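Local coordinates for heme-binding protein A / AI-2 binding protein A (Helicobacter pylori SS1, PDB 6OFQ) that probably captures short peptides in the periplasm and delivers them to an ABC transporter for uptake, at residues 437-442 with 466-471; 472-475 with 479-482; 141-146 with 429-434. All blocks are in the same frame, centred on the assembly; numbering follows the deposited sequence.

Contact 1: residues 437-442 with 466-471; sequences NFLYTL and DLLIKA
Two helical segments meet through L439 and Y440 on one and L468 and I469 on the other. Their axes come within 10.1 Å. The N-to-C directions make an angle of 125°, so the helices run more against each other than together. The backbones are nearest at Y440 and L468, where the CA atoms are 6.5 Å apart.

L468 carries the contact. Its side chain reaches across to a backbone carbonyl of the other helix. Its CD1 sits 3.3 Å from L439 O, and the same methyl is 3.8 Å from L439 CB. The second methyl, L468 CD2, packs at 3.9 Å against L439 CD1. The L439 and L468 side chains cross at about a right angle. The contact joins helices 436-443 and 462-473, and helix 477-494 packs beside them: Y484 of that helix touches both L439 and A471. Helix 436-443 follows strand 423-429 and packs back on it, T441 and L442 on W428, within one lobe of this type II periplasmic binding protein.

The Y440 ring takes the other side of L468. It meets L468 edge-on, with CB of the leucine near the ring plane and 3.7 Å from Y440 CD1. Y440 has CG anti to the backbone N (chi1 -162°), which turns the ring across the helix toward I469. There the ring meets I469 CG1 obliquely, at 4.0 Å from Y440 CE1. The side chains that meet are apolar at their points of contact, and L439, Y440 and L468 are buried. K472, one turn beyond L468, adds a cation-pi contact to the same ring.

Contact 2: residues 472-475 with 479-482; sequences KRVS and EREA
V474 and R480 form the tight part of this contact. V474 O lies 3.2 Å from R480 CD, and R480 CG is almost as near to the same oxygen. These are close carbon-to-oxygen contacts along the aliphatic part of the arginine. V474 CG2 also packs 3.9 Å from R480 CG. The two side chains slide past each other in opposite directions. V474 has an extended backbone, so the chain has left the helix here and turns back toward 479-482.

The arginine chain bends at its third torsion (chi3 74°). This swings the guanidinium away from V474 and into a set of acceptors. R480 NE donates to A471 O, and NH2 bonds to Y484 OH. NH1 forms a salt bridge with D434. The bonds use all three nitrogens and should fix the rotation of the group. A water lies at the edge of the guanidinium, in its plane. S475 meets R480 through its backbone oxygen, loosely at CD and through this water, which donates to S475 O at 2.8 Å and accepts from R480 NH1 at 2.9 Å.

The V474–E479 part is looser. The extended E479 side chain crosses V474 at about a right angle, and E479 OE1 stands 3.7 Å from V474 CG1. This is plain van der Waals contact near the surface, where E479 is exposed.

The contact closes the short turn between two consecutive helices, 462-473 and 477-494. D476 accepts a bond from E479 N through its side chain, as an N-cap does. A173, P174 and W344, all from loops, pack on R480 and bring other parts of the fold up to the turn.

Contact 3: residues 141-146 with 429-434; sequences YKYWEG and MADIAD
D431 OD2 lies at the edge of the Y143 ring, near the ring plane. The ring of F183 also meets Y143, with the two planes only about 10° apart. M181 touches both Y143 and D431. The ring and carboxylate planes stand 69° apart, so the carboxylate is turned well out of the plane of the phenol.

The two side chains come from opposite directions and join at their polar ends. Y143 OH donates to D431 OD2 at 2.7 Å, a short bond. The phenol approaches OD2 on its syn side, 32° out of the carboxylate plane. OD2 has a further hydrogen-bond partner outside the two segments. D431 OD1 is farther off, at 3.2 Å from Y143 OH. The ring carbon Y143 CE1 is 3.6 Å from D431 OD2, beside the bond. D431 has CG anti to its own carbonyl carbon, which points the carboxylate at the helix of Y143.

The backbones are far apart here: the CA atoms of Y143 and D431 are 11.4 Å from each other. The long tyrosine bridges most of that gap. Segment 429-434 has no regular structure. Its shape is held from within the fold: N437 OD1 accepts a bond from D431 N, A433 centres an inverse gamma turn, and D434 OD1 caps D436 N at the start of the next helix.

The bond ties helix 142-147 to the loop after strand 423-429, and so probably joins the two lobes. In peptide-binding relatives, an aspartate in the equivalent loop holds the N-terminal ammonium of the bound peptide. D431 is probably its counterpart, and Y143 may position it. A donated phenol proton should also favour the negative charge on D431.

In the fold
From the N terminus, the chain first enters contact 3 at 141-146. It then runs through 282 residues before 429-434 closes that very long loop. Two residues later it opens contact 1 on helix 436-443, which closes on helix 462-473 after 23 residues. Contact 2 follows at once, and its second half, on helix 477-494, comes after only three residues. The three are in series: none nests in another and none crosses. Contact 2 joins consecutive helices, while contact 1 skips over helix 445-449; both use helix 462-473. Contact 3 is the long-range tie. The 429-434 loop joins it to the others, with centres about 12 Å and 18 Å away.

Contact 1: residues 437-442 with 466-471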
loop_
_atom_site.group_PDB
_atom_site.type_symbol
_atom_site.label_atom_id
_atom_site.label_comp_id
_atom_site.label_asym_id
_atom_site.label_seq_id
_atom_site.Cartn_x
_atom_site.Cartn_y
_atom_site.Cartn_z
ATOM N N ASN A 437 -9.901 2.240 -4.590
ATOM C CA ASN A 437 -8.758 1.905 -3.699
ATOM C C ASN A 437 -8.038 3.191 -3.250
ATOM O O ASN A 437 -7.247 3.102 -2.281
ATOM C CB ASN A 437 -7.834 0.921 -4.417
ATOM C CG ASN A 437 -6.574 0.557 -3.623
ATOM O OD1 ASN A 437 -5.462 0.917 -4.059
ATOM N ND2 ASN A 437 -6.695 -0.123 -2.517
ATOM N N PHE A 438 -8.192 4.296 -3.993
ATOM C CA PHE A 438 -7.662 5.581 -3.550
ATOM C C PHE A 438 -8.797 6.397 -2.957
ATOM O O PHE A 438 -8.721 6.881 -1.792
ATOM C CB PHE A 438 -6.947 6.405 -4.647
ATOM C CG PHE A 438 -5.645 5.802 -5.164
ATOM C CD1 PHE A 438 -5.607 4.623 -5.937
ATOM C CD2 PHE A 438 -4.463 6.520 -4.998
ATOM C CE1 PHE A 438 -4.377 4.187 -6.444
ATOM C CE2 PHE A 438 -3.253 6.038 -5.500
ATOM C CZ PHE A 438 -3.220 4.892 -6.250
ATOM N N LEU A 439 -9.802 6.702 -3.763
ATOM C CA LEU A 439 -10.820 7.632 -3.351
ATOM C C LEU A 439 -11.591 7.148 -2.124
ATOM O O LEU A 439 -11.812 7.938 -1.196
ATOM C CB LEU A 439 -11.789 7.920 -4.474
ATOM C CG LEU A 439 -11.150 8.488 -5.754
ATOM C CD1 LEU A 439 -12.225 8.574 -6.838
ATOM C CD2 LEU A 439 -10.532 9.851 -5.472
ATOM N N TYR A 440 -12.014 5.904 -2.054
ATOM C CA TYR A 440 -12.807 5.469 -0.912
ATOM C C TYR A 440 -11.931 5.101 0.261
ATOM O O TYR A 440 -12.153 5.518 1.424
ATOM C CB TYR A 440 -13.752 4.319 -1.282
ATOM C CG TYR A 440 -14.874 4.156 -0.265
ATOM C CD1 TYR A 440 -15.944 5.023 -0.342
ATOM C CD2 TYR A 440 -14.833 3.230 0.749
ATOM C CE1 TYR A 440 -16.982 4.968 0.573
ATOM C CE2 TYR A 440 -15.910 3.153 1.668
ATOM C CZ TYR A 440 -16.930 4.052 1.522
ATOM O OH TYR A 440 -18.081 4.079 2.369
ATOM N N THR A 441 -10.859 4.379 -0.003
ATOM C CA THR A 441 -10.037 3.904 1.092
ATOM C C THR A 441 -9.332 5.038 1.815
ATOM O O THR A 441 -9.043 4.899 3.006
ATOM C CB THR A 441 -9.026 2.919 0.500
ATOM O OG1 THR A 441 -9.761 1.889 -0.162
ATOM C CG2 THR A 441 -8.141 2.212 1.560
ATOM N N LEU A 442 -8.983 6.115 1.099
ATOM C CA LEU A 442 -8.179 7.212 1.671
ATOM C C LEU A 442 -8.927 8.487 1.928
ATOM O O LEU A 442 -8.456 9.349 2.671
ATOM C CB LEU A 442 -6.937 7.560 0.827
ATOM C CG LEU A 442 -6.132 6.335 0.412
ATOM C CD1 LEU A 442 -5.048 6.772 -0.574
ATOM C CD2 LEU A 442 -5.517 5.572 1.568
ATOM N N ASP A 466 -20.824 10.167 -1.144
ATOM C CA ASP A 466 -22.048 9.580 -1.704
ATOM C C ASP A 466 -21.809 9.173 -3.145
ATOM O O ASP A 466 -22.321 8.137 -3.637
ATOM C CB ASP A 466 -23.224 10.530 -1.633
ATOM C CG ASP A 466 -23.815 10.697 -0.212
ATOM O OD1 ASP A 466 -23.449 9.918 0.677
ATOM O OD2 ASP A 466 -24.584 11.690 -0.073
ATOM N N LEU A 467 -21.017 9.949 -3.901
ATOM C CA LEU A 467 -20.704 9.543 -5.263
ATOM C C LEU A 467 -19.874 8.292 -5.293
ATOM O O LEU A 467 -20.083 7.423 -6.171
ATOM C CB LEU A 467 -19.922 10.639 -5.996
ATOM C CG LEU A 467 -20.740 11.860 -6.433
ATOM C CD1 LEU A 467 -19.871 13.065 -6.768
ATOM C CD2 LEU A 467 -21.590 11.550 -7.621
ATOM N N LEU A 468 -18.931 8.169 -4.378
ATOM C CA LEU A 468 -18.125 6.949 -4.292
ATOM C C LEU A 468 -18.955 5.717 -3.962
ATOM O O LEU A 468 -18.695 4.649 -4.509
ATOM C CB LEU A 468 -17.011 7.049 -3.254
ATOM C CG LEU A 468 -16.067 8.267 -3.396
ATOM C CD1 LEU A 468 -14.908 8.137 -2.391
ATOM C CD2 LEU A 468 -15.532 8.407 -4.796
ATOM N N ILE A 469 -19.956 5.890 -3.110
ATOM C CA ILE A 469 -20.866 4.809 -2.794
ATOM C C ILE A 469 -21.689 4.408 -4.012
ATOM O O ILE A 469 -21.793 3.222 -4.324
ATOM C CB ILE A 469 -21.702 5.147 -1.560
ATOM C CG1 ILE A 469 -20.845 5.254 -0.272
ATOM C CG2 ILE A 469 -22.824 4.091 -1.409
ATOM C CD1 ILE A 469 -21.530 5.983 0.845
ATOM N N LYS A 470 -22.236 5.387 -4.738
ATOM C CA LYS A 470 -22.890 5.058 -5.991
ATOM C C LYS A 470 -22.019 4.311 -6.948
ATOM O O LYS A 470 -22.452 3.378 -7.634
ATOM C CB LYS A 470 -23.383 6.307 -6.682
ATOM C CG LYS A 470 -24.554 6.930 -5.994
ATOM C CD LYS A 470 -25.061 8.110 -6.821
ATOM C CE LYS A 470 -26.077 8.947 -6.073
ATOM N NZ LYS A 470 -27.380 8.274 -6.224
ATOM N N ALA A 471 -20.761 4.723 -7.043
ATOM C CA ALA A 471 -19.830 4.083 -7.959
ATOM C C ALA A 471 -19.427 2.671 -7.567
ATOM O O ALA A 471 -19.042 1.896 -8.439
ATOM C CB ALA A 471 -18.565 4.881 -8.146
#

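Contact 2: residues 472-475 with 479-482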
loop_
_atom_site.group_PDB
_atom_site.type_symbol
_atom_site.label_atom_id
_atom_site.label_comp_id
_atom_site.label_asym_id
_atom_site.label_seq_id
_atom_site.Cartn_x
_atom_site.Cartn_y
_atom_site.Cartn_z
ATOM N N LYS A 472 -19.691 2.258 -6.343
ATOM C CA LYS A 472 -19.543 0.853 -6.003
ATOM C C LYS A 472 -20.708 -0.001 -6.472
ATOM O O LYS A 472 -20.585 -1.222 -6.705
ATOM C CB LYS A 472 -19.530 0.720 -4.488
ATOM C CG LYS A 472 -18.340 1.341 -3.813
ATOM C CD LYS A 472 -18.571 1.351 -2.322
ATOM C CE LYS A 472 -17.377 1.804 -1.482
ATOM N NZ LYS A 472 -16.242 0.829 -1.543
ATOM N N ARG A 473 -21.877 0.627 -6.627
ATOM C CA ARG A 473 -23.136 -0.140 -6.755
ATOM C C ARG A 473 -23.523 -0.438 -8.175
ATOM O O ARG A 473 -24.471 -1.179 -8.427
ATOM C CB ARG A 473 -24.295 0.599 -6.070
ATOM C CG ARG A 473 -24.143 0.780 -4.584
ATOM C CD ARG A 473 -24.459 -0.382 -3.686
ATOM N NE ARG A 473 -24.092 -0.015 -2.316
ATOM C CZ ARG A 473 -22.881 -0.213 -1.773
ATOM N NH1 ARG A 473 -21.876 -0.896 -2.367
ATOM N NH2 ARG A 473 -22.671 0.259 -0.559
ATOM N N VAL A 474 -22.780 0.099 -9.129
ATOM C CA VAL A 474 -22.880 -0.294 -10.528
ATOM C C VAL A 474 -21.547 -0.840 -11.009
ATOM O O VAL A 474 -20.491 -0.427 -10.514
ATOM C CB VAL A 474 -23.291 0.884 -11.435
ATOM C CG1 VAL A 474 -24.731 1.248 -11.104
ATOM C CG2 VAL A 474 -22.409 2.111 -11.279
ATOM N N SER A 475 -21.541 -1.805 -11.901
ATOM C CA SER A 475 -20.311 -2.485 -12.320
ATOM C C SER A 475 -19.784 -1.963 -13.665
ATOM O O SER A 475 -18.579 -2.072 -13.955
ATOM C CB SER A 475 -20.537 -4.015 -12.320
ATOM O OG SER A 475 -21.572 -4.301 -13.256
ATOM N N GLU A 479 -20.155 3.813 -16.514
ATOM C CA GLU A 479 -21.031 4.411 -15.505
ATOM C C GLU A 479 -20.261 4.818 -14.250
ATOM O O GLU A 479 -20.498 5.871 -13.684
ATOM C CB GLU A 479 -22.259 3.583 -15.100
ATOM C CG GLU A 479 -23.161 3.261 -16.277
ATOM C CD GLU A 479 -24.308 2.338 -15.902
ATOM O OE1 GLU A 479 -24.607 2.190 -14.721
ATOM O OE2 GLU A 479 -24.961 1.868 -16.868
ATOM N N ARG A 480 -19.386 3.931 -13.802
ATOM C CA ARG A 480 -18.555 4.283 -12.640
ATOM C C ARG A 480 -17.638 5.462 -12.955
ATOM O O ARG A 480 -17.482 6.343 -12.096
ATOM C CB ARG A 480 -17.706 3.036 -12.281
ATOM C CG ARG A 480 -18.523 1.864 -11.766
ATOM C CD ARG A 480 -17.587 0.698 -11.400
ATOM N NE ARG A 480 -16.880 0.959 -10.169
ATOM C CZ ARG A 480 -15.723 0.428 -9.770
ATOM N NH1 ARG A 480 -15.088 -0.488 -10.434
ATOM N NH2 ARG A 480 -15.239 0.839 -8.613
ATOM N N GLU A 481 -17.067 5.496 -14.144
ATOM C CA GLU A 481 -16.177 6.592 -14.544
ATOM C C GLU A 481 -16.919 7.920 -14.423
ATOM O O GLU A 481 -16.377 8.910 -13.891
ATOM C CB GLU A 481 -15.699 6.398 -15.984
ATOM C CG GLU A 481 -14.688 7.429 -16.476
ATOM C CD GLU A 481 -13.925 6.853 -17.683
ATOM O OE1 GLU A 481 -14.640 6.430 -18.615
ATOM O OE2 GLU A 481 -12.691 6.603 -17.602
ATOM N N ALA A 482 -18.171 7.984 -14.892
ATOM C CA ALA A 482 -18.881 9.260 -14.791
ATOM C C ALA A 482 -19.020 9.768 -13.398
ATOM O O ALA A 482 -18.814 10.943 -13.077
ATOM C CB ALA A 482 -20.238 9.161 -15.503
HETATM O O HOH W 1 -16.096 -1.953 -12.745
#

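Contact 3: residues 141-146 with 429-434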
loop_
_atom_site.group_PDB
_atom_site.type_symbol
_atom_site.label_atom_id
_atom_site.label_comp_id
_atom_site.label_asym_id
_atom_site.label_seq_id
_atom_site.Cartn_x
_atom_site.Cartn_y
_atom_site.Cartn_z
ATOM N N TYR A 141 -7.307 -4.051 12.839
ATOM C CA TYR A 141 -7.517 -4.479 11.451
ATOM C C TYR A 141 -7.850 -3.273 10.620
ATOM O O TYR A 141 -8.996 -3.023 10.269
ATOM C CB TYR A 141 -8.622 -5.559 11.424
ATOM C CG TYR A 141 -8.221 -6.855 12.150
ATOM C CD1 TYR A 141 -7.170 -7.646 11.706
ATOM C CD2 TYR A 141 -8.960 -7.326 13.258
ATOM C CE1 TYR A 141 -6.764 -8.803 12.360
ATOM C CE2 TYR A 141 -8.635 -8.554 13.840
ATOM C CZ TYR A 141 -7.545 -9.265 13.415
ATOM O OH TYR A 141 -7.186 -10.424 14.074
ATOM N N LYS A 142 -6.788 -2.540 10.285
ATOM C CA LYS A 142 -6.920 -1.215 9.727
ATOM C C LYS A 142 -7.572 -1.112 8.374
ATOM O O LYS A 142 -8.485 -0.289 8.174
ATOM C CB LYS A 142 -5.559 -0.449 9.686
ATOM C CG LYS A 142 -4.946 -0.165 11.066
ATOM C CD LYS A 142 -3.477 0.276 10.947
ATOM C CE LYS A 142 -2.546 0.146 12.146
ATOM N NZ LYS A 142 -1.255 0.848 11.886
ATOM N N TYR A 143 -7.151 -1.917 7.400
ATOM C CA TYR A 143 -7.814 -1.922 6.125
ATOM C C TYR A 143 -9.259 -2.310 6.303
ATOM O O TYR A 143 -10.103 -1.728 5.611
ATOM C CB TYR A 143 -7.161 -2.887 5.146
ATOM C CG TYR A 143 -6.107 -2.293 4.197
ATOM C CD1 TYR A 143 -6.533 -1.660 3.052
ATOM C CD2 TYR A 143 -4.745 -2.505 4.352
ATOM C CE1 TYR A 143 -5.647 -1.169 2.104
ATOM C CE2 TYR A 143 -3.822 -2.042 3.415
ATOM C CZ TYR A 143 -4.313 -1.414 2.286
ATOM O OH TYR A 143 -3.385 -1.043 1.332
ATOM N N TRP A 144 -9.546 -3.407 7.006
ATOM C CA TRP A 144 -10.918 -3.907 7.139
ATOM C C TRP A 144 -11.854 -2.809 7.663
ATOM O O TRP A 144 -12.946 -2.581 7.104
ATOM C CB TRP A 144 -10.962 -5.161 8.021
ATOM C CG TRP A 144 -12.287 -5.773 8.140
ATOM C CD1 TRP A 144 -13.345 -5.312 8.875
ATOM C CD2 TRP A 144 -12.738 -6.976 7.489
ATOM N NE1 TRP A 144 -14.436 -6.121 8.659
ATOM C CE2 TRP A 144 -14.098 -7.172 7.839
ATOM C CE3 TRP A 144 -12.138 -7.932 6.661
ATOM C CZ2 TRP A 144 -14.861 -8.214 7.337
ATOM C CZ3 TRP A 144 -12.877 -8.999 6.201
ATOM C CH2 TRP A 144 -14.251 -9.141 6.541
ATOM N N GLU A 145 -11.410 -2.151 8.740
ATOM C CA GLU A 145 -12.167 -1.058 9.324
ATOM C C GLU A 145 -12.332 0.126 8.414
ATOM O O GLU A 145 -13.432 0.620 8.148
ATOM C CB GLU A 145 -11.600 -0.641 10.686
ATOM C CG GLU A 145 -11.754 -1.712 11.753
ATOM C CD GLU A 145 -13.207 -2.109 11.937
ATOM O OE1 GLU A 145 -14.068 -1.233 12.155
ATOM O OE2 GLU A 145 -13.504 -3.305 11.723
ATOM N N GLY A 146 -11.220 0.543 7.822
ATOM C CA GLY A 146 -11.214 1.657 6.917
ATOM C C GLY A 146 -12.119 1.579 5.723
ATOM O O GLY A 146 -12.737 2.549 5.240
ATOM N N MET A 429 0.596 3.453 -2.882
ATOM C CA MET A 429 0.748 2.590 -4.059
ATOM C C MET A 429 -0.563 1.837 -4.196
ATOM O O MET A 429 -1.064 1.213 -3.248
ATOM C CB MET A 429 1.849 1.583 -3.742
ATOM C CG MET A 429 1.954 0.420 -4.703
ATOM S SD MET A 429 2.311 0.954 -6.399
ATOM C CE MET A 429 2.023 -0.575 -7.316
ATOM N N ALA A 430 -1.145 1.889 -5.398
ATOM C CA ALA A 430 -2.339 1.097 -5.683
ATOM C C ALA A 430 -2.190 -0.330 -5.233
ATOM O O ALA A 430 -1.228 -1.004 -5.592
ATOM C CB ALA A 430 -2.684 1.128 -7.157
ATOM N N ASP A 431 -3.233 -0.825 -4.561
ATOM C CA ASP A 431 -3.380 -2.248 -4.322
ATOM C C ASP A 431 -4.051 -2.976 -5.472
ATOM O O ASP A 431 -3.838 -4.167 -5.657
ATOM C CB ASP A 431 -4.158 -2.536 -3.017
ATOM C CG ASP A 431 -3.538 -1.791 -1.841
ATOM O OD1 ASP A 431 -2.314 -2.027 -1.566
ATOM O OD2 ASP A 431 -4.266 -0.961 -1.232
ATOM N N ILE A 432 -4.973 -2.292 -6.150
ATOM C CA ILE A 432 -5.814 -2.758 -7.264
ATOM C C ILE A 432 -5.893 -1.573 -8.222
ATOM O O ILE A 432 -5.794 -0.435 -7.791
ATOM C CB ILE A 432 -7.177 -3.245 -6.747
ATOM C CG1 ILE A 432 -8.049 -2.105 -6.255
ATOM C CG2 ILE A 432 -6.969 -4.386 -5.761
ATOM C CD1 ILE A 432 -9.468 -2.521 -5.915
ATOM N N ALA A 433 -6.158 -1.885 -9.491
ATOM C CA ALA A 433 -6.303 -0.798 -10.467
ATOM C C ALA A 433 -7.760 -0.340 -10.535
ATOM O O ALA A 433 -8.505 -0.665 -11.460
ATOM C CB ALA A 433 -5.763 -1.237 -11.850
ATOM N N ASP A 434 -8.199 0.448 -9.539
ATOM C CA ASP A 434 -9.601 0.799 -9.410
ATOM C C ASP A 434 -9.565 2.078 -8.595
ATOM O O ASP A 434 -9.007 2.135 -7.495
ATOM C CB ASP A 434 -10.391 -0.286 -8.686
ATOM C CG ASP A 434 -11.890 -0.070 -8.790
ATOM O OD1 ASP A 434 -12.346 0.932 -8.234
ATOM O OD2 ASP A 434 -12.557 -0.952 -9.402
#